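Local coordinates for hypothetical protein (Bacteroides caccae, PDB 4M8R) that is of unknown function but pairs an N-terminal Ig-like domain with a WD40-like domain of the beta-propeller clan, at residues A[117-122]-A[409-414]; A[130-135]-A[414-419]. All coordinates share one frame; numbering follows the deposited sequence.

Contact 1 (A[117-122]-A[409-414]); sequences FRLYGI and TDLSDM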
ATOM      1  N   PHE A 117     -17.721  -9.105 -10.479  1.00 45.63           N
ATOM      2  CA  PHE A 117     -17.868  -8.691 -11.866  1.00 45.68           C
ATOM      3  C   PHE A 117     -19.059  -9.370 -12.524  1.00 45.11           C
ATOM      4  O   PHE A 117     -19.255 -10.563 -12.373  1.00 45.55           O
ATOM      5  CB  PHE A 117     -16.581  -8.957 -12.657  1.00 47.31           C
ATOM      6  CG  PHE A 117     -15.609  -7.822 -12.598  1.00 46.50           C
ATOM      7  CD1 PHE A 117     -14.688  -7.734 -11.566  1.00 46.92           C
ATOM      8  CD2 PHE A 117     -15.642  -6.818 -13.557  1.00 47.58           C
ATOM      9  CE1 PHE A 117     -13.805  -6.673 -11.493  1.00 46.10           C
ATOM     10  CE2 PHE A 117     -14.761  -5.751 -13.495  1.00 47.26           C
ATOM     11  CZ  PHE A 117     -13.843  -5.678 -12.459  1.00 47.61           C
ATOM     12  N   ARG A 118     -19.840  -8.582 -13.257  1.00 44.72           N
ATOM     13  CA  ARG A 118     -21.058  -9.048 -13.913  1.00 45.34           C
ATOM     14  C   ARG A 118     -21.055  -8.597 -15.370  1.00 45.56           C
ATOM     15  O   ARG A 118     -20.509  -7.542 -15.699  1.00 43.77           O
ATOM     16  CB  ARG A 118     -22.280  -8.491 -13.181  1.00 45.12           C
ATOM     17  CG  ARG A 118     -22.346  -8.920 -11.722  1.00 45.82           C
ATOM     18  CD  ARG A 118     -23.498  -8.301 -10.954  1.00 45.20           C
ATOM     19  NE  ARG A 118     -23.484  -8.744  -9.562  1.00 45.64           N
ATOM     20  CZ  ARG A 118     -24.351  -8.353  -8.628  1.00 46.14           C
ATOM     21  NH1 ARG A 118     -25.331  -7.507  -8.925  1.00 45.96           N
ATOM     22  NH2 ARG A 118     -24.242  -8.816  -7.387  1.00 45.95           N
ATOM     23  N   LEU A 119     -21.648  -9.405 -16.241  1.00 47.63           N
ATOM     24  CA  LEU A 119     -21.661  -9.115 -17.669  1.00 49.18           C
ATOM     25  C   LEU A 119     -22.998  -8.492 -18.066  1.00 50.62           C
ATOM     26  O   LEU A 119     -24.062  -9.021 -17.723  1.00 52.60           O
ATOM     27  CB  LEU A 119     -21.421 -10.396 -18.467  1.00 50.84           C
ATOM     28  CG  LEU A 119     -21.161 -10.215 -19.957  1.00 51.50           C
ATOM     29  CD1 LEU A 119     -19.837  -9.510 -20.209  1.00 50.14           C
ATOM     30  CD2 LEU A 119     -21.190 -11.569 -20.646  1.00 54.50           C
ATOM     31  N   TYR A 120     -22.933  -7.376 -18.789  1.00 49.87           N
ATOM     32  CA  TYR A 120     -24.119  -6.634 -19.203  1.00 50.67           C
ATOM     33  C   TYR A 120     -24.153  -6.497 -20.718  1.00 51.89           C
ATOM     34  O   TYR A 120     -23.128  -6.243 -21.340  1.00 52.04           O
ATOM     35  CB  TYR A 120     -24.118  -5.241 -18.575  1.00 49.71           C
ATOM     36  CG  TYR A 120     -24.091  -5.238 -17.066  1.00 48.45           C
ATOM     37  CD1 TYR A 120     -22.892  -5.363 -16.372  1.00 46.66           C
ATOM     38  CD2 TYR A 120     -25.265  -5.105 -16.329  1.00 49.13           C
ATOM     39  CE1 TYR A 120     -22.863  -5.364 -14.990  1.00 46.21           C
ATOM     40  CE2 TYR A 120     -25.247  -5.104 -14.943  1.00 48.97           C
ATOM     41  CZ  TYR A 120     -24.043  -5.235 -14.279  1.00 47.79           C
ATOM     42  OH  TYR A 120     -24.021  -5.232 -12.902  1.00 48.40           O
ATOM     43  N   GLY A 121     -25.336  -6.656 -21.304  1.00 54.15           N
ATOM     44  CA  GLY A 121     -25.519  -6.510 -22.748  1.00 55.55           C
ATOM     45  C   GLY A 121     -26.400  -5.322 -23.098  1.00 55.74           C
ATOM     46  O   GLY A 121     -27.317  -4.978 -22.347  1.00 56.32           O
ATOM     47  N   ILE A 122     -26.133  -4.711 -24.249  1.00 56.68           N
ATOM     48  CA  ILE A 122     -26.961  -3.615 -24.761  1.00 58.48           C
ATOM     49  C   ILE A 122     -28.072  -4.186 -25.644  1.00 61.02           C
ATOM     50  O   ILE A 122     -27.794  -4.759 -26.699  1.00 62.95           O
ATOM     51  CB  ILE A 122     -26.150  -2.612 -25.616  1.00 59.70           C
ATOM     52  CG1 ILE A 122     -24.801  -2.277 -24.967  1.00 58.59           C
ATOM     53  CG2 ILE A 122     -26.960  -1.344 -25.856  1.00 60.44           C
ATOM     54  CD1 ILE A 122     -24.898  -1.661 -23.594  1.00 57.13           C
ATOM     55  N   THR A 409     -21.191 -21.564 -21.381  1.00 87.49           N
ATOM     56  CA  THR A 409     -22.299 -22.409 -21.832  1.00 94.88           C
ATOM     57  C   THR A 409     -23.693 -21.842 -21.518  1.00 98.18           C
ATOM     58  O   THR A 409     -24.673 -22.228 -22.154  1.00104.77           O
ATOM     59  CB  THR A 409     -22.185 -23.834 -21.251  1.00102.25           C
ATOM     60  OG1 THR A 409     -21.925 -23.759 -19.844  1.00104.22           O
ATOM     61  CG2 THR A 409     -21.057 -24.599 -21.937  1.00102.11           C
ATOM     62  N   ASP A 410     -23.786 -20.934 -20.548  1.00 98.37           N
ATOM     63  CA  ASP A 410     -25.062 -20.274 -20.235  1.00101.99           C
ATOM     64  C   ASP A 410     -25.449 -19.201 -21.247  1.00 97.58           C
ATOM     65  O   ASP A 410     -26.596 -18.754 -21.268  1.00 95.87           O
ATOM     66  CB  ASP A 410     -25.002 -19.617 -18.851  1.00103.54           C
ATOM     67  CG  ASP A 410     -24.946 -20.622 -17.723  1.00110.68           C
ATOM     68  OD1 ASP A 410     -25.182 -21.828 -17.965  1.00111.91           O
ATOM     69  OD2 ASP A 410     -24.675 -20.196 -16.580  1.00115.23           O
ATOM     70  N   LEU A 411     -24.494 -18.784 -22.074  1.00 96.31           N
ATOM     71  CA  LEU A 411     -24.631 -17.565 -22.871  1.00 97.33           C
ATOM     72  C   LEU A 411     -24.529 -17.831 -24.382  1.00102.95           C
ATOM     73  O   LEU A 411     -23.553 -17.445 -25.038  1.00 99.08           O
ATOM     74  CB  LEU A 411     -23.575 -16.550 -22.418  1.00 89.38           C
ATOM     75  CG  LEU A 411     -23.406 -16.378 -20.905  1.00 86.69           C
ATOM     76  CD1 LEU A 411     -22.303 -15.373 -20.627  1.00 82.26           C
ATOM     77  CD2 LEU A 411     -24.699 -15.950 -20.222  1.00 89.03           C
ATOM     78  N   SER A 412     -25.553 -18.494 -24.916  1.00111.78           N
ATOM     79  CA  SER A 412     -25.675 -18.740 -26.357  1.00118.02           C
ATOM     80  C   SER A 412     -26.760 -17.871 -27.011  1.00123.59           C
ATOM     81  O   SER A 412     -26.649 -17.531 -28.192  1.00123.04           O
ATOM     82  CB  SER A 412     -25.971 -20.219 -26.618  1.00123.35           C
ATOM     83  OG  SER A 412     -24.910 -21.036 -26.158  1.00122.71           O
ATOM     84  N   ASP A 413     -27.805 -17.525 -26.256  1.00128.07           N
ATOM     85  CA  ASP A 413     -28.885 -16.674 -26.783  1.00124.63           C
ATOM     86  C   ASP A 413     -28.360 -15.273 -27.127  1.00114.19           C
ATOM     87  O   ASP A 413     -28.282 -14.920 -28.305  1.00112.19           O
ATOM     88  CB  ASP A 413     -30.105 -16.625 -25.831  1.00125.54           C
ATOM     89  CG  ASP A 413     -29.754 -16.178 -24.410  1.00120.56           C
ATOM     90  OD1 ASP A 413     -28.589 -16.327 -23.981  1.00111.47           O
ATOM     91  OD2 ASP A 413     -30.660 -15.675 -23.716  1.00121.34           O
HETATM   92  N   MSE A 414     -27.978 -14.507 -26.103  1.00102.08           N
HETATM   93  CA  MSE A 414     -27.305 -13.212 -26.253  1.00 93.16           C
HETATM   94  C   MSE A 414     -27.763 -12.387 -27.438  1.00 88.86           C
HETATM   95  O   MSE A 414     -27.075 -12.333 -28.460  1.00 88.41           O
HETATM   96  CB  MSE A 414     -25.790 -13.456 -26.358  1.00 89.90           C
HETATM   97  CG  MSE A 414     -25.207 -14.281 -25.206  1.00 87.65           C
HETATM   98 SE   MSE A 414     -25.262 -13.314 -23.482  0.75 80.60          SE
HETATM   99  CE  MSE A 414     -23.446 -12.571 -23.563  1.00 76.44           C
TER

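Contact 2 (A[130-135]-A[414-419]); sequences ERAYAE and MPYNSV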
ATOM      1  N   GLU A 130     -29.052  -4.831 -20.091  1.00 57.01           N
ATOM      2  CA  GLU A 130     -29.498  -6.065 -19.447  1.00 59.60           C
ATOM      3  C   GLU A 130     -28.335  -6.772 -18.778  1.00 58.20           C
ATOM      4  O   GLU A 130     -27.258  -6.870 -19.360  1.00 58.00           O
ATOM      5  CB  GLU A 130     -30.120  -7.011 -20.482  1.00 64.13           C
ATOM      6  CG  GLU A 130     -31.497  -6.591 -20.976  1.00 67.26           C
ATOM      7  CD  GLU A 130     -32.112  -7.577 -21.956  1.00 71.36           C
ATOM      8  OE1 GLU A 130     -31.424  -8.534 -22.380  1.00 70.62           O
ATOM      9  OE2 GLU A 130     -33.296  -7.386 -22.309  1.00 74.23           O
ATOM     10  N   ARG A 131     -28.554  -7.284 -17.568  1.00 57.21           N
ATOM     11  CA  ARG A 131     -27.552  -8.125 -16.921  1.00 57.26           C
ATOM     12  C   ARG A 131     -27.607  -9.515 -17.525  1.00 59.53           C
ATOM     13  O   ARG A 131     -28.578 -10.233 -17.330  1.00 64.06           O
ATOM     14  CB  ARG A 131     -27.784  -8.209 -15.419  1.00 57.86           C
ATOM     15  CG  ARG A 131     -26.706  -8.998 -14.688  1.00 58.27           C
ATOM     16  CD  ARG A 131     -26.885  -8.892 -13.190  1.00 57.27           C
ATOM     17  NE  ARG A 131     -28.121  -9.544 -12.774  1.00 61.17           N
ATOM     18  CZ  ARG A 131     -28.861  -9.184 -11.727  1.00 62.84           C
ATOM     19  NH1 ARG A 131     -28.511  -8.151 -10.962  1.00 58.73           N
ATOM     20  NH2 ARG A 131     -29.972  -9.863 -11.449  1.00 66.51           N
ATOM     21  N   ALA A 132     -26.566  -9.885 -18.265  1.00 60.29           N
ATOM     22  CA  ALA A 132     -26.544 -11.149 -19.002  1.00 62.68           C
ATOM     23  C   ALA A 132     -25.978 -12.289 -18.168  1.00 62.91           C
ATOM     24  O   ALA A 132     -26.375 -13.440 -18.339  1.00 64.68           O
ATOM     25  CB  ALA A 132     -25.734 -10.994 -20.283  1.00 64.31           C
ATOM     26  N   TYR A 133     -25.032 -11.971 -17.286  1.00 61.97           N
ATOM     27  CA  TYR A 133     -24.417 -12.978 -16.429  1.00 61.38           C
ATOM     28  C   TYR A 133     -23.989 -12.400 -15.087  1.00 58.89           C
ATOM     29  O   TYR A 133     -23.429 -11.305 -15.007  1.00 56.40           O
ATOM     30  CB  TYR A 133     -23.202 -13.611 -17.124  1.00 62.02           C
ATOM     31  CG  TYR A 133     -22.399 -14.522 -16.221  1.00 61.12           C
ATOM     32  CD1 TYR A 133     -22.732 -15.861 -16.075  1.00 63.00           C
ATOM     33  CD2 TYR A 133     -21.313 -14.035 -15.496  1.00 59.18           C
ATOM     34  CE1 TYR A 133     -22.005 -16.694 -15.241  1.00 63.66           C
ATOM     35  CE2 TYR A 133     -20.584 -14.857 -14.655  1.00 59.63           C
ATOM     36  CZ  TYR A 133     -20.932 -16.186 -14.535  1.00 61.49           C
ATOM     37  OH  TYR A 133     -20.206 -17.000 -13.706  1.00 63.26           O
ATOM     38  N   ALA A 134     -24.265 -13.159 -14.036  1.00 59.70           N
ATOM     39  CA  ALA A 134     -23.695 -12.921 -12.716  1.00 58.80           C
ATOM     40  C   ALA A 134     -23.518 -14.287 -12.083  1.00 63.06           C
ATOM     41  O   ALA A 134     -24.295 -15.196 -12.366  1.00 67.52           O
ATOM     42  CB  ALA A 134     -24.616 -12.050 -11.879  1.00 56.14           C
ATOM     43  N   GLU A 135     -22.504 -14.452 -11.242  1.00 64.85           N
ATOM     44  CA  GLU A 135     -22.271 -15.756 -10.633  1.00 71.25           C
ATOM     45  C   GLU A 135     -23.262 -16.037  -9.504  1.00 74.81           C
ATOM     46  O   GLU A 135     -23.965 -15.139  -9.046  1.00 71.86           O
ATOM     47  CB  GLU A 135     -20.820 -15.927 -10.188  1.00 74.55           C
ATOM     48  CG  GLU A 135     -20.348 -15.006  -9.086  1.00 77.31           C
ATOM     49  CD  GLU A 135     -18.871 -15.198  -8.809  1.00 81.19           C
ATOM     50  OE1 GLU A 135     -18.495 -16.315  -8.375  1.00 86.47           O
ATOM     51  OE2 GLU A 135     -18.094 -14.240  -9.025  1.00 72.09           O
HETATM   52  N   MSE A 414     -27.978 -14.507 -26.103  1.00102.08           N
HETATM   53  CA  MSE A 414     -27.305 -13.212 -26.253  1.00 93.16           C
HETATM   54  C   MSE A 414     -27.763 -12.387 -27.438  1.00 88.86           C
HETATM   55  O   MSE A 414     -27.075 -12.333 -28.460  1.00 88.41           O
HETATM   56  CB  MSE A 414     -25.790 -13.456 -26.358  1.00 89.90           C
HETATM   57  CG  MSE A 414     -25.207 -14.281 -25.206  1.00 87.65           C
HETATM   58 SE   MSE A 414     -25.262 -13.314 -23.482  0.75 80.60          SE
HETATM   59  CE  MSE A 414     -23.446 -12.571 -23.563  1.00 76.44           C
ATOM     60  N   PRO A 415     -28.926 -11.717 -27.314  1.00 85.13           N
ATOM     61  CA  PRO A 415     -29.399 -10.806 -28.363  1.00 83.58           C
ATOM     62  C   PRO A 415     -28.751  -9.412 -28.267  1.00 77.39           C
ATOM     63  O   PRO A 415     -29.454  -8.401 -28.159  1.00 76.58           O
ATOM     64  CB  PRO A 415     -30.907 -10.743 -28.102  1.00 87.30           C
ATOM     65  CG  PRO A 415     -31.024 -10.916 -26.629  1.00 86.70           C
ATOM     66  CD  PRO A 415     -29.906 -11.840 -26.219  1.00 85.67           C
ATOM     67  N   TYR A 416     -27.418  -9.376 -28.324  1.00 72.27           N
ATOM     68  CA  TYR A 416     -26.636  -8.151 -28.132  1.00 67.18           C
ATOM     69  C   TYR A 416     -25.511  -8.053 -29.158  1.00 67.04           C
ATOM     70  O   TYR A 416     -24.971  -9.070 -29.597  1.00 65.37           O
ATOM     71  CB  TYR A 416     -25.978  -8.130 -26.745  1.00 62.06           C
ATOM     72  CG  TYR A 416     -26.844  -8.562 -25.582  1.00 61.19           C
ATOM     73  CD1 TYR A 416     -27.967  -7.834 -25.217  1.00 61.87           C
ATOM     74  CD2 TYR A 416     -26.514  -9.682 -24.824  1.00 60.49           C
ATOM     75  CE1 TYR A 416     -28.755  -8.221 -24.146  1.00 63.27           C
ATOM     76  CE2 TYR A 416     -27.297 -10.076 -23.747  1.00 61.44           C
ATOM     77  CZ  TYR A 416     -28.414  -9.341 -23.415  1.00 62.70           C
ATOM     78  OH  TYR A 416     -29.195  -9.723 -22.352  1.00 64.43           O
ATOM     79  N   ASN A 417     -25.146  -6.822 -29.513  1.00 68.74           N
ATOM     80  CA  ASN A 417     -23.925  -6.551 -30.288  1.00 69.10           C
ATOM     81  C   ASN A 417     -22.775  -6.072 -29.407  1.00 64.20           C
ATOM     82  O   ASN A 417     -21.610  -6.169 -29.796  1.00 63.00           O
ATOM     83  CB  ASN A 417     -24.183  -5.505 -31.382  1.00 72.71           C
ATOM     84  CG  ASN A 417     -24.677  -6.118 -32.678  1.00 76.59           C
ATOM     85  OD1 ASN A 417     -24.138  -7.121 -33.147  1.00 76.20           O
ATOM     86  ND2 ASN A 417     -25.697  -5.509 -33.273  1.00 80.68           N
ATOM     87  N   SER A 418     -23.108  -5.539 -28.235  1.00 61.55           N
ATOM     88  CA  SER A 418     -22.107  -5.096 -27.277  1.00 57.45           C
ATOM     89  C   SER A 418     -22.393  -5.699 -25.917  1.00 54.33           C
ATOM     90  O   SER A 418     -23.529  -5.660 -25.435  1.00 52.79           O
ATOM     91  CB  SER A 418     -22.113  -3.573 -27.170  1.00 57.72           C
ATOM     92  OG  SER A 418     -21.962  -2.979 -28.444  1.00 60.71           O
ATOM     93  N   VAL A 419     -21.358  -6.269 -25.309  1.00 52.07           N
ATOM     94  CA  VAL A 419     -21.416  -6.677 -23.909  1.00 51.22           C
ATOM     95  C   VAL A 419     -20.227  -6.085 -23.172  1.00 48.24           C
ATOM     96  O   VAL A 419     -19.195  -5.801 -23.778  1.00 47.63           O
ATOM     97  CB  VAL A 419     -21.429  -8.209 -23.730  1.00 52.37           C
ATOM     98  CG1 VAL A 419     -22.728  -8.789 -24.266  1.00 55.38           C
ATOM     99  CG2 VAL A 419     -20.220  -8.859 -24.392  1.00 51.73           C
TER

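Contact 1 (A[117-122]-A[409-414])
Leu119 meets the loop 409-414 with one methyl group. Its CD2 lies 3.8 Å from CE of Met414, which is a selenomethionine, and 4.0 Å from CD1 of Leu411. These two approaches make up the contact, and both are purely apolar. The backbones stay well apart, with CA of Leu119 10.4 Å from CA of Leu411, so the side chains alone span the gap.

Leu119 points from its strand toward the loop. Its CG stands anti to the backbone N (chi1 -170°), which carries the branch outward and sets CD2 against both loop methyl groups, themselves neighbours. Leu411 also points across. It offers CD1 and meets Leu119 at an oblique angle. The CB of Met414 does not head for the strand, but the chain bends at chi2 (-68°) and again at chi3 (-94°). The bends swing the terminal methyl round to Leu119, and the two side chains cross at about a right angle. All three residues are buried. The small shared surface, 79 Å², fits a contact made by methyl ends. Within the loop, the backbone N of Met414 gives a weak hydrogen bond of 2.9 Å to OD1 of Asp413, in a part of the loop that is poorly ordered.

Other side chains close in on the same residues. Leu119 also packs on Trp421 and Tyr133, and Met414 on Val419. The loop runs from strand 404-407 to strand 419-422. Strand 118-123 lies inside a four-stranded antiparallel sheet, between strand 128-133 and strand 419-422. The loop leaves the edge strand of one sheet and enters this one as an edge strand. This is consistent with the closure of a beta-propeller ring, where a C-terminal strand completes a blade begun by N-terminal strands.

Contact 2 (A[130-135]-A[414-419])
The Tyr416 ring has CD of Pro415 over one face, 4.0 Å above the plane and displaced toward the rim. At the edge, in the ring plane, lie OE1 of Glu130 and SE of Met414. CB of Ala132 approaches CE2 obliquely, at 3.9 Å. The Glu130 carboxylate stands almost perpendicular to the ring, with the planes 88° apart. Tyr416 OH donates a short hydrogen bond of 2.5 Å to OE1 of Glu130, using the anti lone pair of that oxygen. The glutamate chain runs extended beyond CG, and its CB also passes 3.4 Å from the phenol OH.

Ala132 and Tyr133 both face Leu119, forming a classic beta bulge in the strand pair 118-123 and 128-133. On the loop side, Pro415 is the centre of an inverse gamma turn, just ahead of the chain's entry into strand 419-422. Ala132 CB also packs on SE of Met414, at 4.0 Å. A leucine in place of Tyr416 would probably leave Glu130 OE1 without its phenol donor and the carboxylate freer to turn. Beyond the ring, Asn417 OD1 accepts a hydrogen bond from Arg393, and Val419 N bonds to Ser371 OG.

Overall arrangement
Contacts 1 and 2 have centres about 3 Å apart and share Met414. Both join the 409-419 region to one antiparallel sheet, through the neighbouring strands 118-123 and 128-133. Backbone bonds tie these strands together, such as that between Leu119 and Ala132. Contact 1 is buried and wholly apolar. Contact 2 is larger and only partly buried. It adds a polar bond where the strand side is partly exposed, while its phenol ring is buried. Ile122 O packs on the same ring, which brings the two contacts together directly. Segments of both also touch the second subunit, where Glu135 forms a salt bridge with Arg375 of that chain.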